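Local coordinates for protein putative cytochrome P450 120 (Synechocystis sp., PDB 2VE3) that binds heme and retinoic acid and probably acts as a cytochrome P450 monooxygenase, inserting an oxygen atom into its organic substrate, at residues T79-L82 / S83-I86; I107-Q110 / A111-R115; D275-E278 / R279-E283. All blocks are in the same frame, centred on the assembly; numbering follows the deposited sequence.

How the interactions relate
The three contacts are local ones, each within a continuous run of chain, and they follow one another in sequence order inside the cytochrome P450 fold. Interaction 1 starts helix 82-88 after strand 76-79, an outermost strand of the mixed sheet, and interaction 2 ends helix 98-109, the next helix along. Their centres lie about 26 Å apart and they do not touch, yet each sends one aromatic ring to the heme, Trp80 and Phe112; Trp80 also meets the retinoic acid. Interaction 3, on helix 274-285, is remote from both sites, its centre about 41 Å from interaction 1 and about 32 Å from interaction 2.

Interaction 1: residues T79-L82 / S83-I86; sequences TWPL and STRI. With REA (retinoic acid), chain D.
Thr79 meets Arg85 at the start of its guanidinium, where strand 76-79 gives way to helix 82-88, its OG1 lying 3.6 Å from Arg85 NE. At Trp80 the backbone carbonyl does the gripping: Arg85 NE donates to Trp80 O at 2.8 Å with an N-H...O angle of 155°, and the oxygen sits at the edge of the guanidinium, close to its plane. A bend in the arginine chain at chi3 (-72°) turns NE back to that carbonyl. The Trp80 side chain leads the other way, although its CB packs on Thr84 CB; over one face of the indole lies methyl C18 of the retinoic acid, 3.8 Å above the plane and over its centre. Thr84 CG2 reaches the same C18 at 3.7 Å, so tryptophan and threonine both hold the ring end of the ligand. Pro81 occupies the N-cap position, and its O accepts Arg85 N at 3.0 Å. Its ring runs beside Thr84, whose OG1 is hydrogen-bonded to Leu181 O. Leu82 places its CA over one guanidinium face and extends CD1 to within 3.9 Å of Ile86 CD1. Here a strand-to-helix turn lines a P450 active site, with Trp80 touching both the heme and the retinoic acid.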
loop_
_atom_site.group_PDB
_atom_site.type_symbol
_atom_site.label_atom_id
_atom_site.label_comp_id
_atom_site.label_asym_id
_atom_site.label_seq_id
_atom_site.Cartn_x
_atom_site.Cartn_y
_atom_site.Cartn_z
ATOM N N THR A 79 7.177 -13.401 -4.229
ATOM C CA THR A 79 8.524 -12.864 -4.200
ATOM C C THR A 79 8.493 -11.349 -4.388
ATOM O O THR A 79 7.440 -10.758 -4.611
ATOM C CB THR A 79 9.427 -13.589 -5.236
ATOM O OG1 THR A 79 10.801 -13.361 -4.923
ATOM C CG2 THR A 79 9.103 -13.141 -6.662
ATOM N N TRP A 80 9.662 -10.730 -4.272
ATOM C CA TRP A 80 9.812 -9.295 -4.452
ATOM C C TRP A 80 11.156 -9.082 -5.136
ATOM O O TRP A 80 12.026 -9.939 -5.033
ATOM C CB TRP A 80 9.724 -8.561 -3.107
ATOM C CG TRP A 80 8.289 -8.465 -2.543
ATOM C CD1 TRP A 80 7.776 -9.144 -1.470
ATOM C CD2 TRP A 80 7.209 -7.672 -3.064
ATOM N NE1 TRP A 80 6.451 -8.813 -1.288
ATOM C CE2 TRP A 80 6.080 -7.912 -2.247
ATOM C CE3 TRP A 80 7.088 -6.782 -4.147
ATOM C CZ2 TRP A 80 4.850 -7.295 -2.470
ATOM C CZ3 TRP A 80 5.861 -6.161 -4.362
ATOM C CH2 TRP A 80 4.761 -6.418 -3.526
ATOM N N PRO A 81 11.318 -7.963 -5.866
ATOM C CA PRO A 81 12.621 -7.581 -6.430
ATOM C C PRO A 81 13.803 -7.671 -5.427
ATOM O O PRO A 81 13.617 -7.500 -4.225
ATOM C CB PRO A 81 12.382 -6.141 -6.888
ATOM C CG PRO A 81 10.903 -6.113 -7.234
ATOM C CD PRO A 81 10.257 -6.998 -6.221
ATOM N N LEU A 82 14.999 -7.953 -5.932
ATOM C CA LEU A 82 16.168 -8.229 -5.085
ATOM C C LEU A 82 16.428 -7.171 -4.003
ATOM O O LEU A 82 16.741 -7.514 -2.851
ATOM C CB LEU A 82 17.445 -8.439 -5.947
ATOM C CG LEU A 82 18.717 -8.744 -5.128
ATOM C CD1 LEU A 82 18.511 -9.983 -4.258
ATOM C CD2 LEU A 82 19.983 -8.883 -5.980
ATOM N N SER A 83 16.322 -5.899 -4.385
ATOM C CA SER A 83 16.481 -4.784 -3.460
ATOM C C SER A 83 15.447 -4.821 -2.330
ATOM O O SER A 83 15.788 -4.594 -1.171
ATOM C CB SER A 83 16.369 -3.459 -4.214
ATOM O OG SER A 83 15.111 -3.365 -4.874
ATOM N N THR A 84 14.190 -5.092 -2.686
ATOM C CA THR A 84 13.079 -5.148 -1.724
ATOM C C THR A 84 13.277 -6.264 -0.701
ATOM O O THR A 84 13.073 -6.058 0.491
ATOM C CB THR A 84 11.711 -5.380 -2.424
ATOM O OG1 THR A 84 11.692 -4.718 -3.689
ATOM C CG2 THR A 84 10.555 -4.884 -1.549
ATOM N N ARG A 85 13.670 -7.437 -1.177
ATOM C CA ARG A 85 13.862 -8.584 -0.303
ATOM C C ARG A 85 14.937 -8.335 0.738
ATOM O O ARG A 85 14.689 -8.525 1.915
ATOM C CB ARG A 85 14.140 -9.854 -1.115
ATOM C CG ARG A 85 12.850 -10.526 -1.586
ATOM C CD ARG A 85 13.101 -11.846 -2.295
ATOM N NE ARG A 85 13.689 -11.622 -3.608
ATOM C CZ ARG A 85 14.948 -11.916 -3.926
ATOM N NH1 ARG A 85 15.760 -12.467 -3.024
ATOM N NH2 ARG A 85 15.387 -11.662 -5.151
ATOM N N ILE A 86 16.101 -7.846 0.296
ATOM C CA ILE A 86 17.224 -7.505 1.178
ATOM C C ILE A 86 16.845 -6.480 2.249
ATOM O O ILE A 86 17.199 -6.633 3.420
ATOM C CB ILE A 86 18.466 -6.985 0.361
ATOM C CG1 ILE A 86 19.000 -8.092 -0.557
ATOM C CG2 ILE A 86 19.545 -6.467 1.295
ATOM C CD1 ILE A 86 20.130 -7.676 -1.509
HETATM C C1 REA D . 3.349 -3.832 0.746
HETATM C C2 REA D . 3.624 -4.695 1.973
HETATM C C3 REA D . 4.292 -6.006 1.555
HETATM C C4 REA D . 5.687 -5.727 0.999
HETATM C C5 REA D . 5.720 -4.549 0.048
HETATM C C6 REA D . 4.646 -3.659 -0.067
HETATM C C7 REA D . 4.783 -2.527 -0.992
HETATM C C8 REA D . 4.626 -2.742 -2.430
HETATM C C9 REA D . 4.922 -1.618 -3.344
HETATM C C10 REA D . 5.199 -1.984 -4.717
HETATM C C11 REA D . 4.643 -1.304 -5.873
HETATM C C12 REA D . 4.726 -2.124 -7.082
HETATM C C13 REA D . 5.215 -1.613 -8.361
HETATM C C14 REA D . 5.094 -2.531 -9.423
HETATM C C15 REA D . 4.951 -2.167 -10.821
HETATM C C16 REA D . 2.302 -4.514 -0.154
HETATM C C17 REA D . 2.812 -2.494 1.258
HETATM C C18 REA D . 6.977 -4.348 -0.763
HETATM C C19 REA D . 4.984 -0.179 -2.892
HETATM C C20 REA D . 5.808 -0.234 -8.489
HETATM O O1 REA D . 4.858 -0.977 -11.164
HETATM O O2 REA D . 4.924 -3.054 -11.688
#

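Interaction 2: residues I107-Q110 / A111-R115; sequences ILYQ and AFLPR
A turn at the C-terminal end of a helix brings Tyr109 and Gln110 against Leu113, where the chain leaves helix 98-109 for helix 114-118. Two backbone bonds make the bend: Ala111 N to Leu108 O at 2.9 Å, and Phe112 N to Tyr109 O at 2.7 Å. Their i to i+3 spacing is that of a 3-10 turn, into which Gln110 and Ala111 wind. Leu113, at the N-cap position of the next helix, spreads its two methyls over different partners. CD2 meets Tyr109 CE2 at 3.7 Å, the two side chains crossing at about a right angle; the ring comes forward to it because Tyr109 CG is anti to the backbone N (chi1 176°). CD1 is taken by the amide end of Gln110, whose chain folds at chi2 (-77°) and sets OE1 3.2 Å from this methyl. On the buried side the turn serves the heme-binding core of the P450 fold: Phe112 touches the heme and rests on Leu392, beside Cys391, the probable axial ligand of the iron. Ala111 CB lies 3.9 Å above one face of the Phe112 ring, offset toward its rim, while Leu108 O approaches Phe112 CD2 at 3.5 Å. Leu251 of helix 241-272 touches both Leu108 and Phe112, and Ile227 of helix 224-230 packs on Ala111.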
loop_
_atom_site.group_PDB
_atom_site.type_symbol
_atom_site.label_atom_id
_atom_site.label_comp_id
_atom_site.label_asym_id
_atom_site.label_seq_id
_atom_site.Cartn_x
_atom_site.Cartn_y
_atom_site.Cartn_z
ATOM N N ILE A 107 -0.945 -14.706 13.317
ATOM C CA ILE A 107 -0.406 -13.887 14.410
ATOM C C ILE A 107 -0.633 -12.379 14.181
ATOM O O ILE A 107 -1.150 -11.665 15.059
ATOM C CB ILE A 107 1.112 -14.171 14.592
ATOM C CG1 ILE A 107 1.320 -15.553 15.226
ATOM C CG2 ILE A 107 1.796 -13.067 15.405
ATOM C CD1 ILE A 107 2.695 -16.104 15.068
ATOM N N LEU A 108 -0.252 -11.914 12.993
ATOM C CA LEU A 108 -0.340 -10.495 12.645
ATOM C C LEU A 108 -1.786 -10.009 12.516
ATOM O O LEU A 108 -2.095 -8.896 12.927
ATOM C CB LEU A 108 0.522 -10.177 11.401
ATOM C CG LEU A 108 2.044 -10.126 11.658
ATOM C CD1 LEU A 108 2.890 -10.533 10.454
ATOM C CD2 LEU A 108 2.477 -8.761 12.151
ATOM N N TYR A 109 -2.672 -10.854 11.995
ATOM C CA TYR A 109 -4.089 -10.500 11.849
ATOM C C TYR A 109 -4.719 -10.039 13.170
ATOM O O TYR A 109 -5.558 -9.146 13.193
ATOM C CB TYR A 109 -4.885 -11.658 11.227
ATOM C CG TYR A 109 -6.378 -11.394 11.142
ATOM C CD1 TYR A 109 -6.873 -10.259 10.479
ATOM C CD2 TYR A 109 -7.302 -12.277 11.724
ATOM C CE1 TYR A 109 -8.251 -10.004 10.403
ATOM C CE2 TYR A 109 -8.689 -12.029 11.651
ATOM C CZ TYR A 109 -9.149 -10.891 10.985
ATOM O OH TYR A 109 -10.508 -10.623 10.903
ATOM N N GLN A 110 -4.281 -10.635 14.269
ATOM C CA GLN A 110 -4.756 -10.261 15.595
ATOM C C GLN A 110 -4.555 -8.772 15.925
ATOM O O GLN A 110 -5.283 -8.213 16.742
ATOM C CB GLN A 110 -4.117 -11.160 16.651
ATOM C CG GLN A 110 -4.620 -12.607 16.602
ATOM C CD GLN A 110 -6.006 -12.757 17.212
ATOM O OE1 GLN A 110 -6.267 -12.265 18.317
ATOM N NE2 GLN A 110 -6.902 -13.437 16.496
ATOM N N ALA A 111 -3.584 -8.132 15.271
ATOM C CA ALA A 111 -3.392 -6.687 15.408
ATOM C C ALA A 111 -4.475 -5.877 14.707
ATOM O O ALA A 111 -4.651 -4.694 15.000
ATOM C CB ALA A 111 -2.001 -6.264 14.930
ATOM N N PHE A 112 -5.217 -6.515 13.804
ATOM C CA PHE A 112 -6.217 -5.804 12.997
ATOM C C PHE A 112 -7.649 -6.332 13.169
ATOM O O PHE A 112 -8.470 -6.233 12.261
ATOM C CB PHE A 112 -5.785 -5.783 11.517
ATOM C CG PHE A 112 -4.388 -5.255 11.306
ATOM C CD1 PHE A 112 -4.137 -3.893 11.312
ATOM C CD2 PHE A 112 -3.322 -6.122 11.137
ATOM C CE1 PHE A 112 -2.853 -3.403 11.138
ATOM C CE2 PHE A 112 -2.027 -5.632 10.960
ATOM C CZ PHE A 112 -1.797 -4.271 10.957
ATOM N N LEU A 113 -7.947 -6.877 14.346
ATOM C CA LEU A 113 -9.303 -7.353 14.649
ATOM C C LEU A 113 -10.283 -6.186 14.758
ATOM O O LEU A 113 -9.896 -5.105 15.204
ATOM C CB LEU A 113 -9.317 -8.186 15.934
ATOM C CG LEU A 113 -8.518 -9.497 15.900
ATOM C CD1 LEU A 113 -8.319 -10.028 17.307
ATOM C CD2 LEU A 113 -9.182 -10.539 15.004
ATOM N N PRO A 114 -11.551 -6.400 14.339
ATOM C CA PRO A 114 -12.594 -5.376 14.381
ATOM C C PRO A 114 -12.604 -4.522 15.656
ATOM O O PRO A 114 -12.767 -3.304 15.566
ATOM C CB PRO A 114 -13.884 -6.193 14.258
ATOM C CG PRO A 114 -13.490 -7.327 13.383
ATOM C CD PRO A 114 -12.065 -7.662 13.764
ATOM N N ARG A 115 -12.429 -5.145 16.820
ATOM C CA ARG A 115 -12.443 -4.403 18.084
ATOM C C ARG A 115 -11.131 -3.681 18.382
ATOM O O ARG A 115 -11.143 -2.622 18.991
ATOM C CB ARG A 115 -12.855 -5.302 19.260
ATOM C CG ARG A 115 -14.366 -5.513 19.363
ATOM C CD ARG A 115 -14.742 -6.371 20.563
ATOM N NE ARG A 115 -14.249 -7.748 20.444
ATOM C CZ ARG A 115 -13.999 -8.551 21.478
ATOM N NH1 ARG A 115 -14.183 -8.121 22.726
ATOM N NH2 ARG A 115 -13.552 -9.785 21.267
#

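Interaction 3: residues D275-E278 / R279-E283; sequences DIRE and RVRQE
Glu278 and Arg281, one turn apart on helix 274-285, form a salt bridge in which Glu278 OE2 stands 3.4 Å from Arg281 NH1. The oxygen lies at the edge of the guanidinium, near its plane, but the carboxylate is turned 78° against it, so the two groups do not pair flat and side by side. Glu278 gets there by folding at chi2 (-74°), its carboxylate remaining on the exposed side of the helix. Arg281 is also held from beyond the helix: NE bonds to Ile409 O and NH1 is shared with Asp413, which also takes NE of Arg277, whose NH1 is hydrogen-bonded to Leu270 O. That common carboxylate would offset the closeness of the two arginines, Arg277 NE lying 4.4 Å from Arg281 NH2. Ile276 and Val280 supply the apolar part of the packed side, and Arg277 is buried beside them, against Ile409 and Trp414. Val280 CG2 tucks against Ile276 O at 3.4 Å, while Ile276 fits against Tyr303 and Val307. Away from this core, Arg279 lays CG beside Asp275 O at 3.3 Å and, bent at chi3, carries its guanidinium outward to Glu365. Four successive i to i+4 bonds, from Arg279 N to Asp275 O through Gln282 N to Glu278 O, make this a regular amphipathic alpha-helix, packed on helices 302-314 and 394-411 of the P450 fold.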
loop_
_atom_site.group_PDB
_atom_site.type_symbol
_atom_site.label_atom_id
_atom_site.label_comp_id
_atom_site.label_asym_id
_atom_site.label_seq_id
_atom_site.Cartn_x
_atom_site.Cartn_y
_atom_site.Cartn_z
ATOM N N ASP A 275 -18.420 18.091 -6.396
ATOM C CA ASP A 275 -19.786 17.612 -6.335
ATOM C C ASP A 275 -19.813 16.332 -5.533
ATOM O O ASP A 275 -20.720 16.116 -4.746
ATOM C CB ASP A 275 -20.342 17.378 -7.751
ATOM C CG ASP A 275 -19.473 16.424 -8.593
ATOM O OD1 ASP A 275 -18.218 16.455 -8.487
ATOM O OD2 ASP A 275 -20.054 15.648 -9.382
ATOM N N ILE A 276 -18.815 15.481 -5.754
ATOM C CA ILE A 276 -18.649 14.249 -4.986
ATOM C C ILE A 276 -18.317 14.589 -3.532
ATOM O O ILE A 276 -18.856 13.983 -2.604
ATOM C CB ILE A 276 -17.583 13.297 -5.637
ATOM C CG1 ILE A 276 -17.990 12.989 -7.078
ATOM C CG2 ILE A 276 -17.449 12.012 -4.820
ATOM C CD1 ILE A 276 -17.083 12.055 -7.833
ATOM N N ARG A 277 -17.465 15.595 -3.353
ATOM C CA ARG A 277 -17.103 16.118 -2.041
ATOM C C ARG A 277 -18.337 16.546 -1.227
ATOM O O ARG A 277 -18.434 16.246 -0.029
ATOM C CB ARG A 277 -16.136 17.295 -2.230
ATOM C CG ARG A 277 -15.515 17.873 -0.960
ATOM C CD ARG A 277 -14.263 18.626 -1.346
ATOM N NE ARG A 277 -14.444 20.067 -1.500
ATOM C CZ ARG A 277 -13.794 20.825 -2.383
ATOM N NH1 ARG A 277 -12.950 20.286 -3.245
ATOM N NH2 ARG A 277 -14.024 22.126 -2.435
ATOM N N GLU A 278 -19.269 17.238 -1.883
ATOM C CA GLU A 278 -20.501 17.692 -1.236
ATOM C C GLU A 278 -21.445 16.553 -0.842
ATOM O O GLU A 278 -22.094 16.625 0.188
ATOM C CB GLU A 278 -21.258 18.663 -2.142
ATOM C CG GLU A 278 -20.663 20.045 -2.226
ATOM C CD GLU A 278 -20.910 20.881 -0.978
ATOM O OE1 GLU A 278 -21.743 20.481 -0.122
ATOM O OE2 GLU A 278 -20.259 21.942 -0.859
ATOM N N ARG A 279 -21.547 15.527 -1.684
ATOM C CA ARG A 279 -22.381 14.370 -1.383
ATOM C C ARG A 279 -21.878 13.611 -0.160
ATOM O O ARG A 279 -22.680 13.070 0.604
ATOM C CB ARG A 279 -22.475 13.423 -2.577
ATOM C CG ARG A 279 -23.137 14.012 -3.830
ATOM C CD ARG A 279 -23.482 12.915 -4.835
ATOM N NE ARG A 279 -24.292 11.859 -4.221
ATOM C CZ ARG A 279 -24.459 10.632 -4.713
ATOM N NH1 ARG A 279 -23.856 10.270 -5.845
ATOM N NH2 ARG A 279 -25.234 9.757 -4.062
ATOM N N VAL A 280 -20.558 13.559 0.008
ATOM C CA VAL A 280 -19.932 12.999 1.217
ATOM C C VAL A 280 -20.341 13.830 2.437
ATOM O O VAL A 280 -20.687 13.285 3.492
ATOM C CB VAL A 280 -18.372 12.932 1.102
ATOM C CG1 VAL A 280 -17.729 12.551 2.438
ATOM C CG2 VAL A 280 -17.948 11.958 0.033
ATOM N N ARG A 281 -20.299 15.150 2.269
ATOM C CA ARG A 281 -20.626 16.093 3.320
ATOM C C ARG A 281 -22.103 16.001 3.700
ATOM O O ARG A 281 -22.443 16.072 4.869
ATOM C CB ARG A 281 -20.258 17.519 2.898
ATOM C CG ARG A 281 -20.292 18.541 4.044
ATOM C CD ARG A 281 -19.654 19.885 3.652
ATOM N NE ARG A 281 -18.189 19.811 3.582
ATOM C CZ ARG A 281 -17.448 20.211 2.546
ATOM N NH1 ARG A 281 -18.003 20.741 1.457
ATOM N NH2 ARG A 281 -16.131 20.100 2.609
ATOM N N GLN A 282 -22.960 15.854 2.693
ATOM C CA GLN A 282 -24.398 15.700 2.876
ATOM C C GLN A 282 -24.683 14.433 3.682
ATOM O O GLN A 282 -25.615 14.393 4.492
ATOM C CB GLN A 282 -25.103 15.658 1.512
ATOM C CG GLN A 282 -26.621 15.426 1.584
ATOM C CD GLN A 282 -27.305 15.233 0.219
ATOM O OE1 GLN A 282 -28.376 15.804 -0.037
ATOM N NE2 GLN A 282 -26.699 14.416 -0.651
ATOM N N GLU A 283 -23.866 13.404 3.457
ATOM C CA GLU A 283 -23.991 12.141 4.165
ATOM C C GLU A 283 -23.650 12.295 5.640
ATOM O O GLU A 283 -24.381 11.801 6.497
ATOM C CB GLU A 283 -23.119 11.060 3.517
ATOM C CG GLU A 283 -23.162 9.724 4.227
ATOM C CD GLU A 283 -22.325 8.668 3.538
ATOM O OE1 GLU A 283 -21.077 8.826 3.459
ATOM O OE2 GLU A 283 -22.931 7.682 3.081
#